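Local atomic coordinates of delta-1-pyrroline-5-carboxylate dehydrogenase, mitochondrial (Mus musculus, PDB entry 4E3X), a protein that oxidises L-glutamate gamma-semialdehyde to L-glutamate with NAD(+), the second step of mitochondrial proline breakdown. Residues S83-A88 against F387-I392; K395-I400 against V425-E430. All coordinates share one frame; numbering follows the deposited sequence.

Contact 1: residues S83-A88 against F387-I392; sequences SPFNHA and FFSAVI
Pro84 and Phe85, the two central residues of a type I beta turn from Ser83 to Asn86, press against the irregular chain of Ser389 to Ile392, with Phe85 CA only 5.0 Å from Ala390 CA and no hydrogen bond between the two segments. The turn is closed by its own backbone bond from Asn86 N to Ser83 O. Ala390 sits between the two turn residues: its methyl group touches the carbonyl of Pro84, CB to O 3.3 Å, and also meets the beta carbons of both Pro84 and Phe85. Pro84 contributes the largest share of the buried surface; on its pyrrolidine ring, CB rests on Val391 O at 3.3 Å, while CG reaches the end of Ile392, 3.9 Å from CD1. These last two side chains lie side by side and point the same way. Ile392 starts away from the turn, but its CG1 stands anti to the backbone N (chi1 -169°) and the bend at chi2 brings CD1 back to Pro84. Phe85 touches with its root, CB lying 3.3 Å from Ser389 OG, and the ring then leads off, with Ser83 OG 3.3 Å above one face near the rim. The Ser389 hydroxyl is hydrogen-bonded to Gly378 O, so it meets Phe85 simply as a neighbour. Ile392 also belongs to a pocket holding a bound proline. The turn links strand 78-83 to strand 89-95, and the facing loop leads into helix 394-409; Tyr428 of strand 428-436 packs on Phe85, Ser389 and Ala390.

Contact 2: residues K395-I400 against V425-E430; sequences KAFARI and VGYYVE. With PRO (proline), chain J.
The first turns of helix 394-409 pack on the start of strand 428-436, part of the mixed sheet of this aldehyde dehydrogenase, through an apolar contact centred on Phe397, while another side of the helix helps to form a pocket that holds a proline molecule, the cryoprotectant of this crystal. Just before the strand the chain makes an inverse gamma turn centred on Tyr427, with a weak hydrogen bond from Tyr428 N to Gly426 O. Phe397 CG is anti to the backbone N (chi1 -174°), which carries the ring out from the helix to this bend. There CD2 lies 3.7 Å from Tyr427 C and also touches Tyr427 CB, and CE2 brings the ring edge to Tyr428 O at 3.5 Å, the oxygen lying near the ring plane. Val429 CG2 comes obliquely from the other side of the ring plane to Tyr427 C, 3.9 Å from Phe397 CD2. Were an alanine to replace Phe397, a gap would probably open beside Tyr427 and Val429 CG2 would lose its aromatic neighbour. One helical turn on, Ile400 CG2 meets the other Val429 methyl, CG1, at 3.8 Å; the two side chains cross obliquely, and Val429 thus divides its branches between two helix residues. Cys421 of strand 421-422 also packs on Phe397 and Val429. At the pocket, Lys395 CB and Ala396 N approach the proline carboxylate, and Ala396 N is hydrogen-bonded to Asp393 OD1. A bend at chi3 (62°) turns the Arg399 guanidinium back toward the ligand, while NE is hydrogen-bonded to Ile448 O. The edge of its guanidinium faces the ligand, and Arg399 NH1 donates a hydrogen bond of 2.8 Å to proline O, nearly straight at 165°.

How the contacts relate
From the N terminus, the chain passes the turn of 83-88 between strands 78-83 and 89-95, and nearly 300 residues later 387-392 returns to it, so contact 1 closes a very long loop. Helix 394-409 begins at once, and contact 2 closes a short loop of 24 residues between 395-400 and 425-430. The loops follow in series, neither nested nor crossed, yet the contacts touch, their centres about 9 Å apart. Tyr427 joins them: its N probably forms a hydrogen bond with Pro84 O and its O one with Val391 N, both at 2.9 Å. Together they tie the turn of the early four-stranded sheet to helix 394-409 and strand 428-436.

Contact 1: residues S83-A88 against F387-I392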
loop_
_atom_site.group_PDB
_atom_site.type_symbol
_atom_site.label_atom_id
_atom_site.label_comp_id
_atom_site.label_asym_id
_atom_site.label_seq_id
_atom_site.Cartn_x
_atom_site.Cartn_y
_atom_site.Cartn_z
ATOM N N SER B 83 6.707 37.166 -4.338
ATOM C CA SER B 83 5.261 37.261 -4.472
ATOM C C SER B 83 4.908 37.178 -5.958
ATOM O O SER B 83 5.373 37.996 -6.742
ATOM C CB SER B 83 4.764 38.580 -3.880
ATOM O OG SER B 83 3.349 38.655 -3.930
ATOM N N PRO B 84 4.087 36.193 -6.355
ATOM C CA PRO B 84 3.880 35.978 -7.795
ATOM C C PRO B 84 3.316 37.190 -8.548
ATOM O O PRO B 84 3.642 37.380 -9.728
ATOM C CB PRO B 84 2.882 34.817 -7.828
ATOM C CG PRO B 84 3.212 34.045 -6.600
ATOM C CD PRO B 84 3.542 35.084 -5.552
ATOM N N PHE B 85 2.483 37.988 -7.887
ATOM C CA PHE B 85 1.844 39.137 -8.534
ATOM C C PHE B 85 2.632 40.440 -8.363
ATOM O O PHE B 85 2.241 41.488 -8.876
ATOM C CB PHE B 85 0.407 39.300 -8.026
ATOM C CG PHE B 85 0.298 39.388 -6.525
ATOM C CD1 PHE B 85 0.413 40.610 -5.872
ATOM C CD2 PHE B 85 0.086 38.248 -5.761
ATOM C CE1 PHE B 85 0.319 40.692 -4.486
ATOM C CE2 PHE B 85 -0.007 38.318 -4.381
ATOM C CZ PHE B 85 0.103 39.543 -3.740
ATOM N N ASN B 86 3.746 40.361 -7.647
ATOM C CA ASN B 86 4.632 41.503 -7.444
ATOM C C ASN B 86 5.997 40.949 -7.106
ATOM O O ASN B 86 6.392 40.924 -5.937
ATOM C CB ASN B 86 4.134 42.400 -6.311
ATOM C CG ASN B 86 5.020 43.622 -6.097
ATOM O OD1 ASN B 86 5.826 43.976 -6.955
ATOM N ND2 ASN B 86 4.876 44.264 -4.943
ATOM N N HIS B 87 6.704 40.471 -8.125
ATOM C CA HIS B 87 7.889 39.659 -7.878
ATOM C C HIS B 87 9.083 40.456 -7.361
ATOM O O HIS B 87 10.094 39.873 -6.979
ATOM C CB HIS B 87 8.256 38.774 -9.080
ATOM C CG HIS B 87 8.181 39.470 -10.401
ATOM N ND1 HIS B 87 8.883 40.622 -10.680
ATOM C CD2 HIS B 87 7.495 39.164 -11.529
ATOM C CE1 HIS B 87 8.628 41.000 -11.920
ATOM N NE2 HIS B 87 7.787 40.134 -12.456
ATOM N N ALA B 88 8.957 41.782 -7.321
ATOM C CA ALA B 88 9.944 42.610 -6.638
ATOM C C ALA B 88 9.879 42.409 -5.120
ATOM O O ALA B 88 10.830 42.734 -4.406
ATOM C CB ALA B 88 9.747 44.079 -6.990
ATOM N N PHE B 387 -10.581 37.592 -9.794
ATOM C CA PHE B 387 -10.973 36.194 -9.955
ATOM C C PHE B 387 -9.780 35.267 -9.766
ATOM O O PHE B 387 -9.873 34.274 -9.047
ATOM C CB PHE B 387 -11.659 35.917 -11.297
ATOM C CG PHE B 387 -12.236 34.529 -11.389
ATOM C CD1 PHE B 387 -13.190 34.104 -10.477
ATOM C CD2 PHE B 387 -11.804 33.641 -12.359
ATOM C CE1 PHE B 387 -13.716 32.821 -10.543
ATOM C CE2 PHE B 387 -12.330 32.359 -12.433
ATOM C CZ PHE B 387 -13.286 31.949 -11.524
ATOM N N PHE B 388 -8.664 35.587 -10.415
ATOM C CA PHE B 388 -7.403 34.888 -10.161
ATOM C C PHE B 388 -6.237 35.815 -10.465
ATOM O O PHE B 388 -6.419 36.856 -11.107
ATOM C CB PHE B 388 -7.310 33.547 -10.916
ATOM C CG PHE B 388 -7.077 33.662 -12.410
ATOM C CD1 PHE B 388 -8.140 33.751 -13.298
ATOM C CD2 PHE B 388 -5.791 33.608 -12.927
ATOM C CE1 PHE B 388 -7.914 33.816 -14.675
ATOM C CE2 PHE B 388 -5.563 33.673 -14.294
ATOM C CZ PHE B 388 -6.625 33.774 -15.168
ATOM N N SER B 389 -5.055 35.454 -9.981
ATOM C CA SER B 389 -3.892 36.322 -10.093
ATOM C C SER B 389 -2.783 35.678 -10.918
ATOM O O SER B 389 -3.014 34.723 -11.665
ATOM C CB SER B 389 -3.375 36.697 -8.700
ATOM O OG SER B 389 -2.424 37.751 -8.764
ATOM N N ALA B 390 -1.582 36.226 -10.786
ATOM C CA ALA B 390 -0.410 35.733 -11.486
ATOM C C ALA B 390 -0.151 34.259 -11.212
ATOM O O ALA B 390 -0.494 33.743 -10.147
ATOM C CB ALA B 390 0.788 36.538 -11.061
ATOM N N VAL B 391 0.478 33.591 -12.173
ATOM C CA VAL B 391 0.965 32.234 -11.958
ATOM C C VAL B 391 2.214 32.277 -11.078
ATOM O O VAL B 391 2.750 33.349 -10.787
ATOM C CB VAL B 391 1.221 31.480 -13.285
ATOM C CG1 VAL B 391 -0.077 31.375 -14.091
ATOM C CG2 VAL B 391 2.325 32.155 -14.102
ATOM N N ILE B 392 2.668 31.110 -10.642
ATOM C CA ILE B 392 3.545 31.025 -9.474
ATOM C C ILE B 392 4.958 31.593 -9.631
ATOM O O ILE B 392 5.472 32.220 -8.709
ATOM C CB ILE B 392 3.612 29.565 -8.945
ATOM C CG1 ILE B 392 4.306 29.491 -7.575
ATOM C CG2 ILE B 392 4.270 28.635 -9.967
ATOM C CD1 ILE B 392 3.530 30.158 -6.442
#

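Contact 2: residues K395-I400 against V425-E430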
loop_
_atom_site.group_PDB
_atom_site.type_symbol
_atom_site.label_atom_id
_atom_site.label_comp_id
_atom_site.label_asym_id
_atom_site.label_seq_id
_atom_site.Cartn_x
_atom_site.Cartn_y
_atom_site.Cartn_z
ATOM N N LYS B 395 9.371 30.176 -14.254
ATOM C CA LYS B 395 9.383 28.937 -15.029
ATOM C C LYS B 395 7.978 28.581 -15.521
ATOM O O LYS B 395 7.792 28.178 -16.668
ATOM C CB LYS B 395 9.978 27.790 -14.210
ATOM N N ALA B 396 6.983 28.751 -14.661
ATOM C CA ALA B 396 5.603 28.473 -15.040
ATOM C C ALA B 396 5.171 29.424 -16.148
ATOM O O ALA B 396 4.565 29.011 -17.137
ATOM C CB ALA B 396 4.685 28.614 -13.838
ATOM N N PHE B 397 5.500 30.700 -15.974
ATOM C CA PHE B 397 5.175 31.723 -16.957
ATOM C C PHE B 397 5.771 31.374 -18.320
ATOM O O PHE B 397 5.085 31.423 -19.337
ATOM C CB PHE B 397 5.698 33.081 -16.477
ATOM C CG PHE B 397 5.297 34.236 -17.358
ATOM C CD1 PHE B 397 6.087 34.611 -18.435
ATOM C CD2 PHE B 397 4.142 34.956 -17.099
ATOM C CE1 PHE B 397 5.729 35.672 -19.245
ATOM C CE2 PHE B 397 3.776 36.026 -17.907
ATOM C CZ PHE B 397 4.575 36.384 -18.979
ATOM N N ALA B 398 7.051 31.017 -18.337
ATOM C CA ALA B 398 7.715 30.669 -19.592
ATOM C C ALA B 398 7.075 29.467 -20.288
ATOM O O ALA B 398 6.923 29.465 -21.512
ATOM C CB ALA B 398 9.198 30.427 -19.363
ATOM N N ARG B 399 6.706 28.449 -19.512
ATOM C CA ARG B 399 6.065 27.262 -20.073
ATOM C C ARG B 399 4.714 27.612 -20.683
ATOM O O ARG B 399 4.411 27.208 -21.803
ATOM C CB ARG B 399 5.894 26.159 -19.020
ATOM C CG ARG B 399 5.176 24.909 -19.557
ATOM C CD ARG B 399 4.956 23.834 -18.497
ATOM N NE ARG B 399 4.108 24.313 -17.412
ATOM C CZ ARG B 399 4.563 24.671 -16.217
ATOM N NH1 ARG B 399 5.861 24.597 -15.948
ATOM N NH2 ARG B 399 3.716 25.103 -15.297
ATOM N N ILE B 400 3.910 28.371 -19.948
ATOM C CA ILE B 400 2.586 28.758 -20.419
ATOM C C ILE B 400 2.690 29.601 -21.689
ATOM O O ILE B 400 1.962 29.371 -22.655
ATOM C CB ILE B 400 1.806 29.498 -19.317
ATOM C CG1 ILE B 400 1.556 28.556 -18.138
ATOM C CG2 ILE B 400 0.496 30.051 -19.853
ATOM C CD1 ILE B 400 1.283 29.277 -16.830
ATOM N N VAL B 425 5.575 43.021 -13.917
ATOM C CA VAL B 425 5.335 43.294 -12.497
ATOM C C VAL B 425 5.069 42.010 -11.710
ATOM O O VAL B 425 5.619 41.806 -10.623
ATOM C CB VAL B 425 4.154 44.267 -12.311
ATOM C CG1 VAL B 425 3.851 44.466 -10.834
ATOM C CG2 VAL B 425 4.458 45.604 -12.983
ATOM N N GLY B 426 4.201 41.163 -12.260
ATOM C CA GLY B 426 3.948 39.836 -11.725
ATOM C C GLY B 426 3.907 38.880 -12.896
ATOM O O GLY B 426 3.998 39.316 -14.039
ATOM N N TYR B 427 3.769 37.587 -12.630
ATOM C CA TYR B 427 3.724 36.597 -13.705
ATOM C C TYR B 427 2.301 36.454 -14.247
ATOM O O TYR B 427 1.660 35.420 -14.092
ATOM C CB TYR B 427 4.294 35.261 -13.217
ATOM C CG TYR B 427 5.714 35.418 -12.710
ATOM C CD1 TYR B 427 6.744 35.753 -13.580
ATOM C CD2 TYR B 427 6.020 35.266 -11.359
ATOM C CE1 TYR B 427 8.044 35.918 -13.133
ATOM C CE2 TYR B 427 7.321 35.423 -10.901
ATOM C CZ TYR B 427 8.327 35.746 -11.792
ATOM O OH TYR B 427 9.619 35.909 -11.344
ATOM N N TYR B 428 1.817 37.510 -14.894
ATOM C CA TYR B 428 0.412 37.596 -15.261
ATOM C C TYR B 428 0.072 36.980 -16.613
ATOM O O TYR B 428 0.604 37.383 -17.651
ATOM C CB TYR B 428 -0.044 39.050 -15.234
ATOM C CG TYR B 428 -0.374 39.591 -13.859
ATOM C CD1 TYR B 428 -1.483 39.132 -13.153
ATOM C CD2 TYR B 428 0.397 40.593 -13.285
ATOM C CE1 TYR B 428 -1.800 39.645 -11.910
ATOM C CE2 TYR B 428 0.085 41.113 -12.042
ATOM C CZ TYR B 428 -1.017 40.639 -11.364
ATOM O OH TYR B 428 -1.333 41.164 -10.134
ATOM N N VAL B 429 -0.848 36.021 -16.588
ATOM C CA VAL B 429 -1.362 35.380 -17.794
ATOM C C VAL B 429 -2.879 35.513 -17.818
ATOM O O VAL B 429 -3.549 35.153 -16.850
ATOM C CB VAL B 429 -1.000 33.878 -17.815
ATOM C CG1 VAL B 429 -1.492 33.218 -19.102
ATOM C CG2 VAL B 429 0.503 33.694 -17.648
ATOM N N GLU B 430 -3.424 36.043 -18.913
ATOM C CA GLU B 430 -4.875 36.113 -19.061
ATOM C C GLU B 430 -5.456 34.709 -19.221
ATOM O O GLU B 430 -4.774 33.806 -19.714
ATOM C CB GLU B 430 -5.252 36.965 -20.276
ATOM C CG GLU B 430 -4.834 38.422 -20.163
ATOM C CD GLU B 430 -5.413 39.108 -18.937
ATOM O OE1 GLU B 430 -4.664 39.849 -18.263
ATOM O OE2 GLU B 430 -6.614 38.917 -18.649
HETATM N N PRO J . 7.046 26.238 -11.078
HETATM C CA PRO J . 8.239 25.466 -11.435
HETATM C C PRO J . 8.162 24.939 -12.865
HETATM O O PRO J . 7.245 25.285 -13.615
HETATM C CB PRO J . 8.232 24.304 -10.422
HETATM C CG PRO J . 6.949 24.453 -9.620
HETATM C CD PRO J . 6.566 25.892 -9.732
HETATM O OXT PRO J . 9.021 24.173 -13.302
#